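PDB 6QVM: multiheme cytochrome cf, which probably carries electrons through its chain of c-type hemes, from within the S-layer, to insoluble extracellular Fe(III). Local coordinates for residues 262-271 with 282-292; 308-316 with 332-342. All coordinates share one frame; numbering follows the deposited sequence.

Interaction 1. Residues 262-271 with 282-292; sequences NDKFQASDVR and FVGKDYKYMPY. With HEC (heme c), chain H.
N262 OD1 lies at the edge of the Y292 ring, near its plane, while its ND2 sits over the centre of the F265 ring; OD1 also takes the backbone N of K264 in an Asx turn. D263 OD1 accepts from Y292 OH at 3.1 Å, on the syn side of the carboxylate, and the aliphatic chain of K264 runs past P291 to the same phenol. On the face of F265 turned from N262, M290 makes a Met-aromatic contact, SD 4.3 Å from the F265 ring centroid and 13° off its normal. Bends at chi2 and chi3 carry M290 CE on to V270 CG2, 3.5 Å away, and V270 CG1 meets the edge of the F282 ring. R271 N bonds V283 O, and the side chain, kinked at chi3 (-86°), grips K285 O side-on with NE and NH1, the latter at 2.9 Å. Its guanidinium lies flat on Y287, planes 11° apart. A leucine in place of R271 would probably leave K285 O without both donors and the Y287 face without its cation. While 262-265 packs on the chain entering strand 292-295, V270 and R271 form the open end of antiparallel hairpin 270-275/279-284, R271 fastening the type I turn G284-Y287 beyond.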
loop_
_atom_site.group_PDB
_atom_site.type_symbol
_atom_site.label_atom_id
_atom_site.label_comp_id
_atom_site.label_asym_id
_atom_site.label_seq_id
_atom_site.Cartn_x
_atom_site.Cartn_y
_atom_site.Cartn_z
ATOM N N ASN A 262 24.850 21.798 -16.092
ATOM C CA ASN A 262 24.992 20.489 -16.724
ATOM C C ASN A 262 25.479 20.706 -18.153
ATOM O O ASN A 262 24.747 21.244 -18.990
ATOM C CB ASN A 262 23.672 19.720 -16.698
ATOM C CG ASN A 262 23.847 18.250 -17.025
ATOM O OD1 ASN A 262 24.823 17.853 -17.658
ATOM N ND2 ASN A 262 22.899 17.431 -16.584
ATOM N N ASP A 263 26.719 20.299 -18.426
ATOM C CA ASP A 263 27.353 20.535 -19.715
ATOM C C ASP A 263 27.220 19.363 -20.687
ATOM O O ASP A 263 27.542 19.521 -21.868
ATOM C CB ASP A 263 28.838 20.865 -19.515
ATOM C CG ASP A 263 29.526 19.887 -18.588
ATOM O OD1 ASP A 263 28.829 19.258 -17.767
ATOM O OD2 ASP A 263 30.762 19.739 -18.686
ATOM N N LYS A 264 26.756 18.199 -20.232
ATOM C CA LYS A 264 26.595 17.051 -21.114
ATOM C C LYS A 264 25.175 16.868 -21.633
ATOM O O LYS A 264 25.008 16.409 -22.770
ATOM C CB LYS A 264 27.038 15.769 -20.405
ATOM C CG LYS A 264 28.476 15.829 -19.890
ATOM C CD LYS A 264 29.198 14.504 -19.990
ATOM C CE LYS A 264 30.528 14.565 -19.249
ATOM N NZ LYS A 264 31.328 13.324 -19.440
ATOM N N PHE A 265 24.146 17.230 -20.859
ATOM C CA PHE A 265 22.786 17.143 -21.374
ATOM C C PHE A 265 21.899 18.175 -20.696
ATOM O O PHE A 265 22.295 18.846 -19.739
ATOM C CB PHE A 265 22.203 15.726 -21.230
ATOM C CG PHE A 265 22.162 15.205 -19.817
ATOM C CD1 PHE A 265 23.279 14.610 -19.253
ATOM C CD2 PHE A 265 21.004 15.295 -19.060
ATOM C CE1 PHE A 265 23.246 14.125 -17.956
ATOM C CE2 PHE A 265 20.963 14.807 -17.768
ATOM C CZ PHE A 265 22.084 14.217 -17.216
ATOM N N GLN A 266 20.689 18.301 -21.237
ATOM C CA GLN A 266 19.685 19.256 -20.796
ATOM C C GLN A 266 18.363 18.528 -20.594
ATOM O O GLN A 266 18.236 17.334 -20.876
ATOM C CB GLN A 266 19.516 20.400 -21.807
ATOM C CG GLN A 266 20.720 21.315 -21.892
ATOM C CD GLN A 266 20.945 22.080 -20.604
ATOM O OE1 GLN A 266 20.132 22.921 -20.215
ATOM N NE2 GLN A 266 22.044 21.779 -19.926
ATOM N N ALA A 267 17.361 19.275 -20.120
ATOM C CA ALA A 267 16.094 18.657 -19.739
ATOM C C ALA A 267 15.420 17.994 -20.932
ATOM O O ALA A 267 14.781 16.944 -20.791
ATOM C CB ALA A 267 15.164 19.687 -19.106
ATOM N N SER A 268 15.549 18.592 -22.116
ATOM C CA SER A 268 14.911 18.047 -23.309
ATOM C C SER A 268 15.598 16.788 -23.830
ATOM O O SER A 268 15.006 16.075 -24.648
ATOM C CB SER A 268 14.861 19.108 -24.412
ATOM O OG SER A 268 16.137 19.682 -24.615
ATOM N N ASP A 269 16.816 16.491 -23.378
ATOM C CA ASP A 269 17.422 15.199 -23.674
ATOM C C ASP A 269 16.894 14.094 -22.769
ATOM O O ASP A 269 17.144 12.914 -23.044
ATOM C CB ASP A 269 18.944 15.279 -23.536
ATOM C CG ASP A 269 19.540 16.454 -24.290
ATOM O OD1 ASP A 269 19.288 16.582 -25.512
ATOM O OD2 ASP A 269 20.246 17.261 -23.648
ATOM N N VAL A 270 16.172 14.449 -21.709
ATOM C CA VAL A 270 15.772 13.508 -20.671
ATOM C C VAL A 270 14.347 13.046 -20.930
ATOM O O VAL A 270 13.445 13.863 -21.145
ATOM C CB VAL A 270 15.902 14.133 -19.274
ATOM C CG1 VAL A 270 15.606 13.099 -18.199
ATOM C CG2 VAL A 270 17.288 14.718 -19.088
ATOM N N ARG A 271 14.147 11.734 -20.904
ATOM C CA ARG A 271 12.817 11.150 -20.995
ATOM C C ARG A 271 12.196 10.969 -19.612
ATOM O O ARG A 271 11.048 11.360 -19.384
ATOM C CB ARG A 271 12.900 9.809 -21.724
ATOM C CG ARG A 271 11.596 9.351 -22.314
ATOM C CD ARG A 271 11.739 8.020 -22.983
ATOM N NE ARG A 271 12.185 8.104 -24.371
ATOM C CZ ARG A 271 11.386 8.406 -25.390
ATOM N NH1 ARG A 271 11.853 8.444 -26.627
ATOM N NH2 ARG A 271 10.106 8.650 -25.175
ATOM N N PHE A 282 18.859 9.811 -14.587
ATOM C CA PHE A 282 18.238 10.392 -15.765
ATOM C C PHE A 282 18.275 9.401 -16.919
ATOM O O PHE A 282 19.279 8.720 -17.140
ATOM C CB PHE A 282 18.919 11.715 -16.132
ATOM C CG PHE A 282 18.750 12.781 -15.079
ATOM C CD1 PHE A 282 19.580 12.811 -13.969
ATOM C CD2 PHE A 282 17.737 13.723 -15.176
ATOM C CE1 PHE A 282 19.421 13.770 -12.991
ATOM C CE2 PHE A 282 17.569 14.685 -14.193
ATOM C CZ PHE A 282 18.415 14.709 -13.101
ATOM N N VAL A 283 17.162 9.330 -17.644
ATOM C CA VAL A 283 16.931 8.320 -18.667
ATOM C C VAL A 283 16.760 9.026 -20.006
ATOM O O VAL A 283 15.855 9.854 -20.168
ATOM C CB VAL A 283 15.702 7.461 -18.330
ATOM C CG1 VAL A 283 15.360 6.538 -19.485
ATOM C CG2 VAL A 283 15.953 6.661 -17.052
ATOM N N GLY A 284 17.618 8.689 -20.963
ATOM C CA GLY A 284 17.624 9.358 -22.243
ATOM C C GLY A 284 16.460 8.969 -23.136
ATOM O O GLY A 284 15.642 8.107 -22.820
ATOM N N LYS A 285 16.404 9.625 -24.297
ATOM C CA LYS A 285 15.388 9.308 -25.289
ATOM C C LYS A 285 15.512 7.880 -25.809
ATOM O O LYS A 285 14.520 7.328 -26.295
ATOM C CB LYS A 285 15.465 10.304 -26.449
ATOM C CG LYS A 285 15.126 11.731 -26.056
ATOM C CD LYS A 285 13.978 12.272 -26.888
ATOM C CE LYS A 285 13.374 13.517 -26.246
ATOM N NZ LYS A 285 12.594 13.178 -25.026
ATOM N N ASP A 286 16.697 7.275 -25.717
ATOM C CA ASP A 286 16.910 5.882 -26.076
ATOM C C ASP A 286 16.782 4.943 -24.881
ATOM O O ASP A 286 17.124 3.765 -25.000
ATOM C CB ASP A 286 18.286 5.716 -26.728
ATOM C CG ASP A 286 19.426 6.056 -25.788
ATOM O OD1 ASP A 286 19.177 6.746 -24.778
ATOM O OD2 ASP A 286 20.569 5.626 -26.060
ATOM N N TYR A 287 16.347 5.459 -23.728
ATOM C CA TYR A 287 16.092 4.724 -22.490
ATOM C C TYR A 287 17.353 4.242 -21.792
ATOM O O TYR A 287 17.268 3.375 -20.903
ATOM C CB TYR A 287 15.151 3.533 -22.714
ATOM C CG TYR A 287 13.784 3.953 -23.176
ATOM C CD1 TYR A 287 12.810 4.330 -22.264
ATOM C CD2 TYR A 287 13.473 3.988 -24.526
ATOM C CE1 TYR A 287 11.556 4.715 -22.681
ATOM C CE2 TYR A 287 12.222 4.378 -24.959
ATOM C CZ TYR A 287 11.268 4.742 -24.029
ATOM O OH TYR A 287 10.020 5.136 -24.439
ATOM N N LYS A 288 18.517 4.774 -22.148
ATOM C CA LYS A 288 19.745 4.450 -21.444
ATOM C C LYS A 288 20.064 5.544 -20.441
ATOM O O LYS A 288 19.726 6.711 -20.644
ATOM C CB LYS A 288 20.917 4.278 -22.408
ATOM C CG LYS A 288 20.705 3.203 -23.450
ATOM C CD LYS A 288 22.007 2.628 -23.970
ATOM C CE LYS A 288 21.735 1.658 -25.114
ATOM N NZ LYS A 288 22.863 0.704 -25.313
ATOM N N TYR A 289 20.723 5.157 -19.354
ATOM C CA TYR A 289 21.073 6.128 -18.334
ATOM C C TYR A 289 22.103 7.117 -18.871
ATOM O O TYR A 289 22.820 6.853 -19.839
ATOM C CB TYR A 289 21.593 5.422 -17.085
ATOM C CG TYR A 289 20.501 4.705 -16.324
ATOM C CD1 TYR A 289 19.568 5.415 -15.583
ATOM C CD2 TYR A 289 20.394 3.320 -16.359
ATOM C CE1 TYR A 289 18.569 4.771 -14.888
ATOM C CE2 TYR A 289 19.392 2.666 -15.669
ATOM C CZ TYR A 289 18.489 3.400 -14.935
ATOM O OH TYR A 289 17.491 2.760 -14.251
ATOM N N MET A 290 22.156 8.273 -18.232
ATOM C CA MET A 290 22.926 9.423 -18.668
ATOM C C MET A 290 24.198 9.569 -17.844
ATOM O O MET A 290 24.318 8.993 -16.759
ATOM C CB MET A 290 22.071 10.689 -18.558
ATOM C CG MET A 290 20.719 10.566 -19.242
ATOM S SD MET A 290 20.649 11.432 -20.815
ATOM C CE MET A 290 19.021 12.137 -20.689
ATOM N N PRO A 291 25.187 10.319 -18.338
ATOM C CA PRO A 291 26.489 10.362 -17.650
ATOM C C PRO A 291 26.477 11.053 -16.289
ATOM O O PRO A 291 27.421 10.847 -15.517
ATOM C CB PRO A 291 27.387 11.113 -18.648
ATOM C CG PRO A 291 26.447 11.888 -19.508
ATOM C CD PRO A 291 25.240 11.005 -19.642
ATOM N N TYR A 292 25.464 11.860 -15.965
ATOM C CA TYR A 292 25.399 12.524 -14.669
ATOM C C TYR A 292 24.187 12.058 -13.874
ATOM O O TYR A 292 23.139 11.731 -14.435
ATOM C CB TYR A 292 25.324 14.050 -14.803
ATOM C CG TYR A 292 26.581 14.731 -15.283
ATOM C CD1 TYR A 292 27.841 14.282 -14.906
ATOM C CD2 TYR A 292 26.501 15.844 -16.108
ATOM C CE1 TYR A 292 28.986 14.922 -15.348
ATOM C CE2 TYR A 292 27.634 16.490 -16.552
ATOM C CZ TYR A 292 28.875 16.028 -16.171
ATOM O OH TYR A 292 30.006 16.676 -16.618
HETATM FE FE HEC H . 15.852 -0.516 -8.375
HETATM C CHA HEC H . 15.678 1.130 -5.329
HETATM C CHB HEC H . 17.865 2.007 -9.571
HETATM C CHC HEC H . 16.260 -2.250 -11.326
HETATM C CHD HEC H . 13.521 -2.798 -7.361
HETATM N NA HEC H . 16.628 1.238 -7.597
HETATM C C1A HEC H . 16.401 1.741 -6.329
HETATM C C2A HEC H . 17.081 3.016 -6.221
HETATM C C3A HEC H . 17.688 3.263 -7.388
HETATM C C4A HEC H . 17.415 2.149 -8.276
HETATM C CMA HEC H . 18.521 4.518 -7.722
HETATM C CAA HEC H . 17.103 3.910 -4.961
HETATM C CBA HEC H . 18.231 3.395 -4.064
HETATM C CGA HEC H . 18.402 4.280 -2.855
HETATM O O1A HEC H . 17.422 4.469 -2.082
HETATM O O2A HEC H . 19.542 4.778 -2.661
HETATM N NB HEC H . 16.840 -0.175 -10.137
HETATM C C1B HEC H . 17.694 0.890 -10.369
HETATM C C2B HEC H . 18.378 0.638 -11.620
HETATM C C3B HEC H . 17.938 -0.539 -12.114
HETATM C C4B HEC H . 16.958 -1.069 -11.186
HETATM C CMB HEC H . 19.411 1.603 -12.242
HETATM C CAB HEC H . 18.359 -1.237 -13.432
HETATM C CBB HEC H . 19.869 -1.573 -13.447
HETATM N NC HEC H . 15.022 -2.190 -9.200
HETATM C C1C HEC H . 15.352 -2.756 -10.418
HETATM C C2C HEC H . 14.604 -3.990 -10.567
HETATM C C3C HEC H . 13.844 -4.147 -9.467
HETATM C C4C HEC H . 14.097 -3.014 -8.594
HETATM C CMC HEC H . 14.675 -4.919 -11.798
HETATM C CAC HEC H . 12.846 -5.288 -9.146
HETATM C CBC HEC H . 13.586 -6.633 -8.999
HETATM N ND HEC H . 14.757 -0.768 -6.632
HETATM C C1D HEC H . 13.889 -1.837 -6.438
HETATM C C2D HEC H . 13.415 -1.798 -5.079
HETATM C C3D HEC H . 14.084 -0.571 -4.435
HETATM C C4D HEC H . 14.899 0.003 -5.478
HETATM C CMD HEC H . 12.423 -2.808 -4.472
HETATM C CAD HEC H . 13.942 -0.039 -2.989
HETATM C CBD HEC H . 14.305 -1.134 -1.982
HETATM C CGD HEC H . 15.799 -1.298 -1.901
HETATM O O1D HEC H . 16.516 -0.391 -2.384
HETATM O O2D HEC H . 16.278 -2.323 -1.359
HETATM O O HOH W 1 18.920 11.421 -24.932
#

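Interaction 2. Residues 308-316 with 332-342; sequences QNWLVSCAK and PYSVVGNTYKE. With HEC (heme c), chain H; NGA (2-acetamido-2-deoxy-beta-D-galactopyranose), chain B.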
loop_
_atom_site.group_PDB
_atom_site.type_symbol
_atom_site.label_atom_id
_atom_site.label_comp_id
_atom_site.label_asym_id
_atom_site.label_seq_id
_atom_site.Cartn_x
_atom_site.Cartn_y
_atom_site.Cartn_z
ATOM N N GLN A 308 22.928 1.001 -18.370
ATOM C CA GLN A 308 21.903 0.041 -18.751
ATOM C C GLN A 308 20.753 0.728 -19.483
ATOM O O GLN A 308 20.574 1.948 -19.427
ATOM C CB GLN A 308 21.354 -0.699 -17.526
ATOM C CG GLN A 308 22.396 -1.402 -16.669
ATOM C CD GLN A 308 22.981 -0.503 -15.599
ATOM O OE1 GLN A 308 23.164 0.696 -15.808
ATOM N NE2 GLN A 308 23.275 -1.081 -14.440
ATOM N N ASN A 309 19.974 -0.085 -20.196
ATOM C CA ASN A 309 18.687 0.345 -20.727
ATOM C C ASN A 309 17.671 0.239 -19.596
ATOM O O ASN A 309 17.370 -0.863 -19.122
ATOM C CB ASN A 309 18.286 -0.502 -21.933
ATOM C CG ASN A 309 17.016 0.002 -22.613
ATOM O OD1 ASN A 309 16.045 0.382 -21.952
ATOM N ND2 ASN A 309 17.019 -0.002 -23.941
ATOM N N TRP A 310 17.143 1.387 -19.165
ATOM C CA TRP A 310 16.238 1.405 -18.021
ATOM C C TRP A 310 14.949 0.663 -18.334
ATOM O O TRP A 310 14.430 -0.082 -17.497
ATOM C CB TRP A 310 15.940 2.844 -17.602
ATOM C CG TRP A 310 14.726 2.975 -16.730
ATOM C CD1 TRP A 310 14.660 2.784 -15.378
ATOM C CD2 TRP A 310 13.402 3.320 -17.152
ATOM N NE1 TRP A 310 13.378 2.991 -14.933
ATOM C CE2 TRP A 310 12.586 3.326 -16.002
ATOM C CE3 TRP A 310 12.829 3.634 -18.390
ATOM C CZ2 TRP A 310 11.228 3.627 -16.053
ATOM C CZ3 TRP A 310 11.478 3.934 -18.438
ATOM C CH2 TRP A 310 10.692 3.924 -17.277
ATOM N N LEU A 311 14.425 0.845 -19.545
ATOM C CA LEU A 311 13.158 0.214 -19.904
ATOM C C LEU A 311 13.276 -1.304 -19.926
ATOM O O LEU A 311 12.363 -2.013 -19.486
ATOM C CB LEU A 311 12.686 0.742 -21.255
ATOM C CG LEU A 311 11.269 0.403 -21.713
ATOM C CD1 LEU A 311 10.237 0.912 -20.724
ATOM C CD2 LEU A 311 11.016 0.987 -23.098
ATOM N N VAL A 312 14.400 -1.819 -20.428
ATOM C CA VAL A 312 14.569 -3.260 -20.567
ATOM C C VAL A 312 14.974 -3.883 -19.232
ATOM O O VAL A 312 14.571 -5.003 -18.899
ATOM C CB VAL A 312 15.581 -3.566 -21.692
ATOM C CG1 VAL A 312 15.947 -5.045 -21.697
ATOM C CG2 VAL A 312 15.015 -3.133 -23.027
ATOM N N SER A 313 15.782 -3.173 -18.448
ATOM C CA SER A 313 16.429 -3.762 -17.280
ATOM C C SER A 313 15.873 -3.299 -15.934
ATOM O O SER A 313 16.156 -3.944 -14.912
ATOM C CB SER A 313 17.939 -3.481 -17.322
ATOM O OG SER A 313 18.528 -4.084 -18.467
ATOM N N CYS A 314 15.085 -2.220 -15.899
ATOM C CA CYS A 314 14.770 -1.638 -14.596
ATOM C C CYS A 314 13.306 -1.290 -14.436
ATOM O O CYS A 314 12.751 -1.410 -13.334
ATOM C CB CYS A 314 15.608 -0.374 -14.344
ATOM S SG CYS A 314 17.353 -0.502 -14.807
ATOM N N ALA A 315 12.673 -0.872 -15.528
ATOM C CA ALA A 315 11.346 -0.270 -15.447
ATOM C C ALA A 315 10.318 -1.219 -14.833
ATOM O O ALA A 315 9.372 -0.772 -14.169
ATOM C CB ALA A 315 10.904 0.176 -16.835
ATOM N N LYS A 316 10.507 -2.528 -15.018
ATOM C CA LYS A 316 9.512 -3.505 -14.595
ATOM C C LYS A 316 9.224 -3.440 -13.101
ATOM O O LYS A 316 8.158 -3.890 -12.672
ATOM C CB LYS A 316 9.970 -4.915 -14.970
ATOM C CG LYS A 316 11.264 -5.316 -14.286
ATOM C CD LYS A 316 11.916 -6.504 -14.955
ATOM C CE LYS A 316 12.979 -7.131 -14.071
ATOM N NZ LYS A 316 13.589 -8.315 -14.731
ATOM N N PRO A 332 7.595 -4.335 -19.252
ATOM C CA PRO A 332 6.872 -3.065 -19.418
ATOM C C PRO A 332 6.984 -2.436 -20.798
ATOM O O PRO A 332 6.644 -1.259 -20.941
ATOM C CB PRO A 332 7.554 -2.171 -18.375
ATOM C CG PRO A 332 8.970 -2.647 -18.377
ATOM C CD PRO A 332 8.918 -4.140 -18.640
ATOM N N TYR A 333 7.432 -3.178 -21.805
ATOM C CA TYR A 333 7.668 -2.614 -23.123
ATOM C C TYR A 333 7.391 -3.671 -24.176
ATOM O O TYR A 333 7.231 -4.859 -23.877
ATOM C CB TYR A 333 9.112 -2.127 -23.267
ATOM C CG TYR A 333 10.090 -3.279 -23.180
ATOM C CD1 TYR A 333 10.534 -3.738 -21.949
ATOM C CD2 TYR A 333 10.534 -3.936 -24.324
ATOM C CE1 TYR A 333 11.405 -4.803 -21.854
ATOM C CE2 TYR A 333 11.408 -5.005 -24.237
ATOM C CZ TYR A 333 11.840 -5.432 -22.999
ATOM O OH TYR A 333 12.712 -6.489 -22.908
ATOM N N SER A 334 7.354 -3.214 -25.424
ATOM C CA SER A 334 7.548 -4.064 -26.585
ATOM C C SER A 334 8.511 -3.341 -27.514
ATOM O O SER A 334 8.604 -2.110 -27.498
ATOM C CB SER A 334 6.225 -4.384 -27.295
ATOM O OG SER A 334 5.636 -3.215 -27.836
ATOM N N VAL A 335 9.238 -4.112 -28.320
ATOM C CA VAL A 335 10.293 -3.579 -29.178
ATOM C C VAL A 335 9.911 -3.808 -30.636
ATOM O O VAL A 335 9.827 -4.955 -31.091
ATOM C CB VAL A 335 11.657 -4.214 -28.857
ATOM C CG1 VAL A 335 11.500 -5.671 -28.469
ATOM C CG2 VAL A 335 12.616 -4.077 -30.028
ATOM N N VAL A 336 9.697 -2.717 -31.366
ATOM C CA VAL A 336 9.373 -2.789 -32.803
ATOM C C VAL A 336 10.704 -2.713 -33.543
ATOM O O VAL A 336 11.133 -1.665 -34.035
ATOM C CB VAL A 336 8.391 -1.688 -33.229
ATOM N N GLY A 337 11.382 -3.858 -33.615
ATOM C CA GLY A 337 12.678 -3.953 -34.261
ATOM C C GLY A 337 13.796 -3.289 -33.481
ATOM O O GLY A 337 14.659 -3.962 -32.912
ATOM N N ASN A 338 13.778 -1.961 -33.454
ATOM C CA ASN A 338 14.826 -1.159 -32.832
ATOM C C ASN A 338 14.280 -0.055 -31.946
ATOM O O ASN A 338 15.012 0.438 -31.082
ATOM C CB ASN A 338 15.716 -0.530 -33.910
ATOM C CG ASN A 338 14.921 0.313 -34.894
ATOM O OD1 ASN A 338 14.952 1.540 -34.836
ATOM N ND2 ASN A 338 14.188 -0.344 -35.788
ATOM N N THR A 339 13.031 0.353 -32.133
ATOM C CA THR A 339 12.357 1.338 -31.310
ATOM C C THR A 339 11.538 0.622 -30.246
ATOM O O THR A 339 11.056 -0.493 -30.459
ATOM C CB THR A 339 11.447 2.225 -32.166
ATOM O OG1 THR A 339 10.406 1.425 -32.749
ATOM C CG2 THR A 339 12.246 2.887 -33.270
ATOM N N TYR A 340 11.405 1.258 -29.089
ATOM C CA TYR A 340 10.674 0.677 -27.972
ATOM C C TYR A 340 9.323 1.363 -27.827
ATOM O O TYR A 340 9.200 2.567 -28.062
ATOM C CB TYR A 340 11.473 0.794 -26.675
ATOM C CG TYR A 340 12.758 -0.004 -26.694
ATOM C CD1 TYR A 340 12.772 -1.338 -26.311
ATOM C CD2 TYR A 340 13.957 0.574 -27.094
ATOM C CE1 TYR A 340 13.942 -2.076 -26.321
ATOM C CE2 TYR A 340 15.136 -0.155 -27.105
ATOM C CZ TYR A 340 15.123 -1.485 -26.723
ATOM O OH TYR A 340 16.292 -2.227 -26.744
ATOM N N LYS A 341 8.303 0.584 -27.479
ATOM C CA LYS A 341 6.998 1.118 -27.121
ATOM C C LYS A 341 6.763 0.856 -25.641
ATOM O O LYS A 341 6.899 -0.280 -25.178
ATOM C CB LYS A 341 5.881 0.488 -27.957
ATOM C CG LYS A 341 4.572 1.258 -27.878
ATOM C CD LYS A 341 3.372 0.421 -28.299
ATOM C CE LYS A 341 2.080 1.200 -28.111
ATOM N NZ LYS A 341 0.897 0.308 -27.992
ATOM N N GLU A 342 6.418 1.904 -24.902
ATOM C CA GLU A 342 6.129 1.764 -23.484
ATOM C C GLU A 342 4.750 1.148 -23.300
ATOM O O GLU A 342 3.758 1.660 -23.825
ATOM C CB GLU A 342 6.206 3.124 -22.798
ATOM C CG GLU A 342 7.536 3.827 -23.007
ATOM C CD GLU A 342 7.574 5.207 -22.384
ATOM O OE1 GLU A 342 8.572 5.926 -22.599
ATOM O OE2 GLU A 342 6.609 5.572 -21.678
HETATM FE FE HEC H . 15.852 -0.516 -8.375
HETATM C CHA HEC H . 15.678 1.130 -5.329
HETATM C CHB HEC H . 17.865 2.007 -9.571
HETATM C CHC HEC H . 16.260 -2.250 -11.326
HETATM C CHD HEC H . 13.521 -2.798 -7.361
HETATM N NA HEC H . 16.628 1.238 -7.597
HETATM C C1A HEC H . 16.401 1.741 -6.329
HETATM C C2A HEC H . 17.081 3.016 -6.221
HETATM C C3A HEC H . 17.688 3.263 -7.388
HETATM C C4A HEC H . 17.415 2.149 -8.276
HETATM C CMA HEC H . 18.521 4.518 -7.722
HETATM C CAA HEC H . 17.103 3.910 -4.961
HETATM C CBA HEC H . 18.231 3.395 -4.064
HETATM C CGA HEC H . 18.402 4.280 -2.855
HETATM O O1A HEC H . 17.422 4.469 -2.082
HETATM O O2A HEC H . 19.542 4.778 -2.661
HETATM N NB HEC H . 16.840 -0.175 -10.137
HETATM C C1B HEC H . 17.694 0.890 -10.369
HETATM C C2B HEC H . 18.378 0.638 -11.620
HETATM C C3B HEC H . 17.938 -0.539 -12.114
HETATM C C4B HEC H . 16.958 -1.069 -11.186
HETATM C CMB HEC H . 19.411 1.603 -12.242
HETATM C CAB HEC H . 18.359 -1.237 -13.432
HETATM C CBB HEC H . 19.869 -1.573 -13.447
HETATM N NC HEC H . 15.022 -2.190 -9.200
HETATM C C1C HEC H . 15.352 -2.756 -10.418
HETATM C C2C HEC H . 14.604 -3.990 -10.567
HETATM C C3C HEC H . 13.844 -4.147 -9.467
HETATM C C4C HEC H . 14.097 -3.014 -8.594
HETATM C CMC HEC H . 14.675 -4.919 -11.798
HETATM C CAC HEC H . 12.846 -5.288 -9.146
HETATM C CBC HEC H . 13.586 -6.633 -8.999
HETATM N ND HEC H . 14.757 -0.768 -6.632
HETATM C C1D HEC H . 13.889 -1.837 -6.438
HETATM C C2D HEC H . 13.415 -1.798 -5.079
HETATM C C3D HEC H . 14.084 -0.571 -4.435
HETATM C C4D HEC H . 14.899 0.003 -5.478
HETATM C CMD HEC H . 12.423 -2.808 -4.472
HETATM C CAD HEC H . 13.942 -0.039 -2.989
HETATM C CBD HEC H . 14.305 -1.134 -1.982
HETATM C CGD HEC H . 15.799 -1.298 -1.901
HETATM O O1D HEC H . 16.516 -0.391 -2.384
HETATM O O2D HEC H . 16.278 -2.323 -1.359
HETATM C C1 NGA B . 16.743 -3.411 -27.277
HETATM C C2 NGA B . 18.223 -3.615 -27.637
HETATM C C3 NGA B . 18.768 -5.042 -27.589
HETATM C C4 NGA B . 18.046 -5.826 -26.506
HETATM C C5 NGA B . 16.533 -5.762 -26.672
HETATM C C6 NGA B . 15.851 -6.579 -25.577
HETATM C C7 NGA B . 18.660 -1.775 -29.081
HETATM C C8 NGA B . 18.078 -1.040 -30.253
HETATM N N2 NGA B . 18.372 -3.066 -28.969
HETATM O O3 NGA B . 20.164 -5.065 -27.288
HETATM O O4 NGA B . 18.378 -5.300 -25.241
HETATM O O5 NGA B . 16.059 -4.435 -26.575
HETATM O O6 NGA B . 14.509 -6.861 -25.916
HETATM O O7 NGA B . 19.355 -1.189 -28.250
#
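P332 sets its ring against the helical turn 310-313 and the residues that follow it: CG lies 3.6 Å from L311 O and 3.8 Å from A315 CB, and CD touches K316 CB. Y333 comes next, with CG between its backbone N and carbonyl carbon (chi1 65°), which lays the ring alongside the helix. V312 CG2 stands over one face of that ring, 4.2 Å from its centroid and offset toward the rim, while L311 CD2 packs on Y333 CB at 3.7 Å. The strand then runs out into the 336-339 turn, away from the helix, and returns with Y340. L311 CD2 reaches Y340 CB at 3.6 Å, so this one methyl touches the CB of both tyrosines; V312 CG2 likewise serves both, meeting Y340 CE1 at 3.6 Å. N309, whose OD1 caps the helix by accepting from V312 N, brings ND2 near the phenolic end of Y340, where OH is bonded covalently to C1 of an N-acetylgalactosamine (1.4 Å). E342 closes the segment beside L311. Just past the helix, C314 SG is bonded to heme CAB. The contact between these two attachment points is apolar and CH-pi in character, consistent with the two segments being held to each other mainly by apolar packing, with E342 adding polar ties to Y287 and Y272 at the side.

Interactions 1 and 2 follow one another along the chain and meet: Y287 OH lies 2.5 Å from E342 OE1, a probable hydrogen bond, and Y287 O 2.6 Å from W310 N. Both are partly buried, but interaction 1 mixes a largely buried cluster round F265 and F282, flanked by M290, with exposed charged residues, whereas interaction 2 has no fully exposed residue touching across it. The first joins inner strands of the five-stranded sheet and a loop by polar and apolar contacts; the second seats a two-stranded hairpin on helix 310-313. They share one heme, which Y289 of 282-292 touches at a methyl and C314 of 308-316 holds covalently, with Y289 OH 3.3 Å from C314 SG.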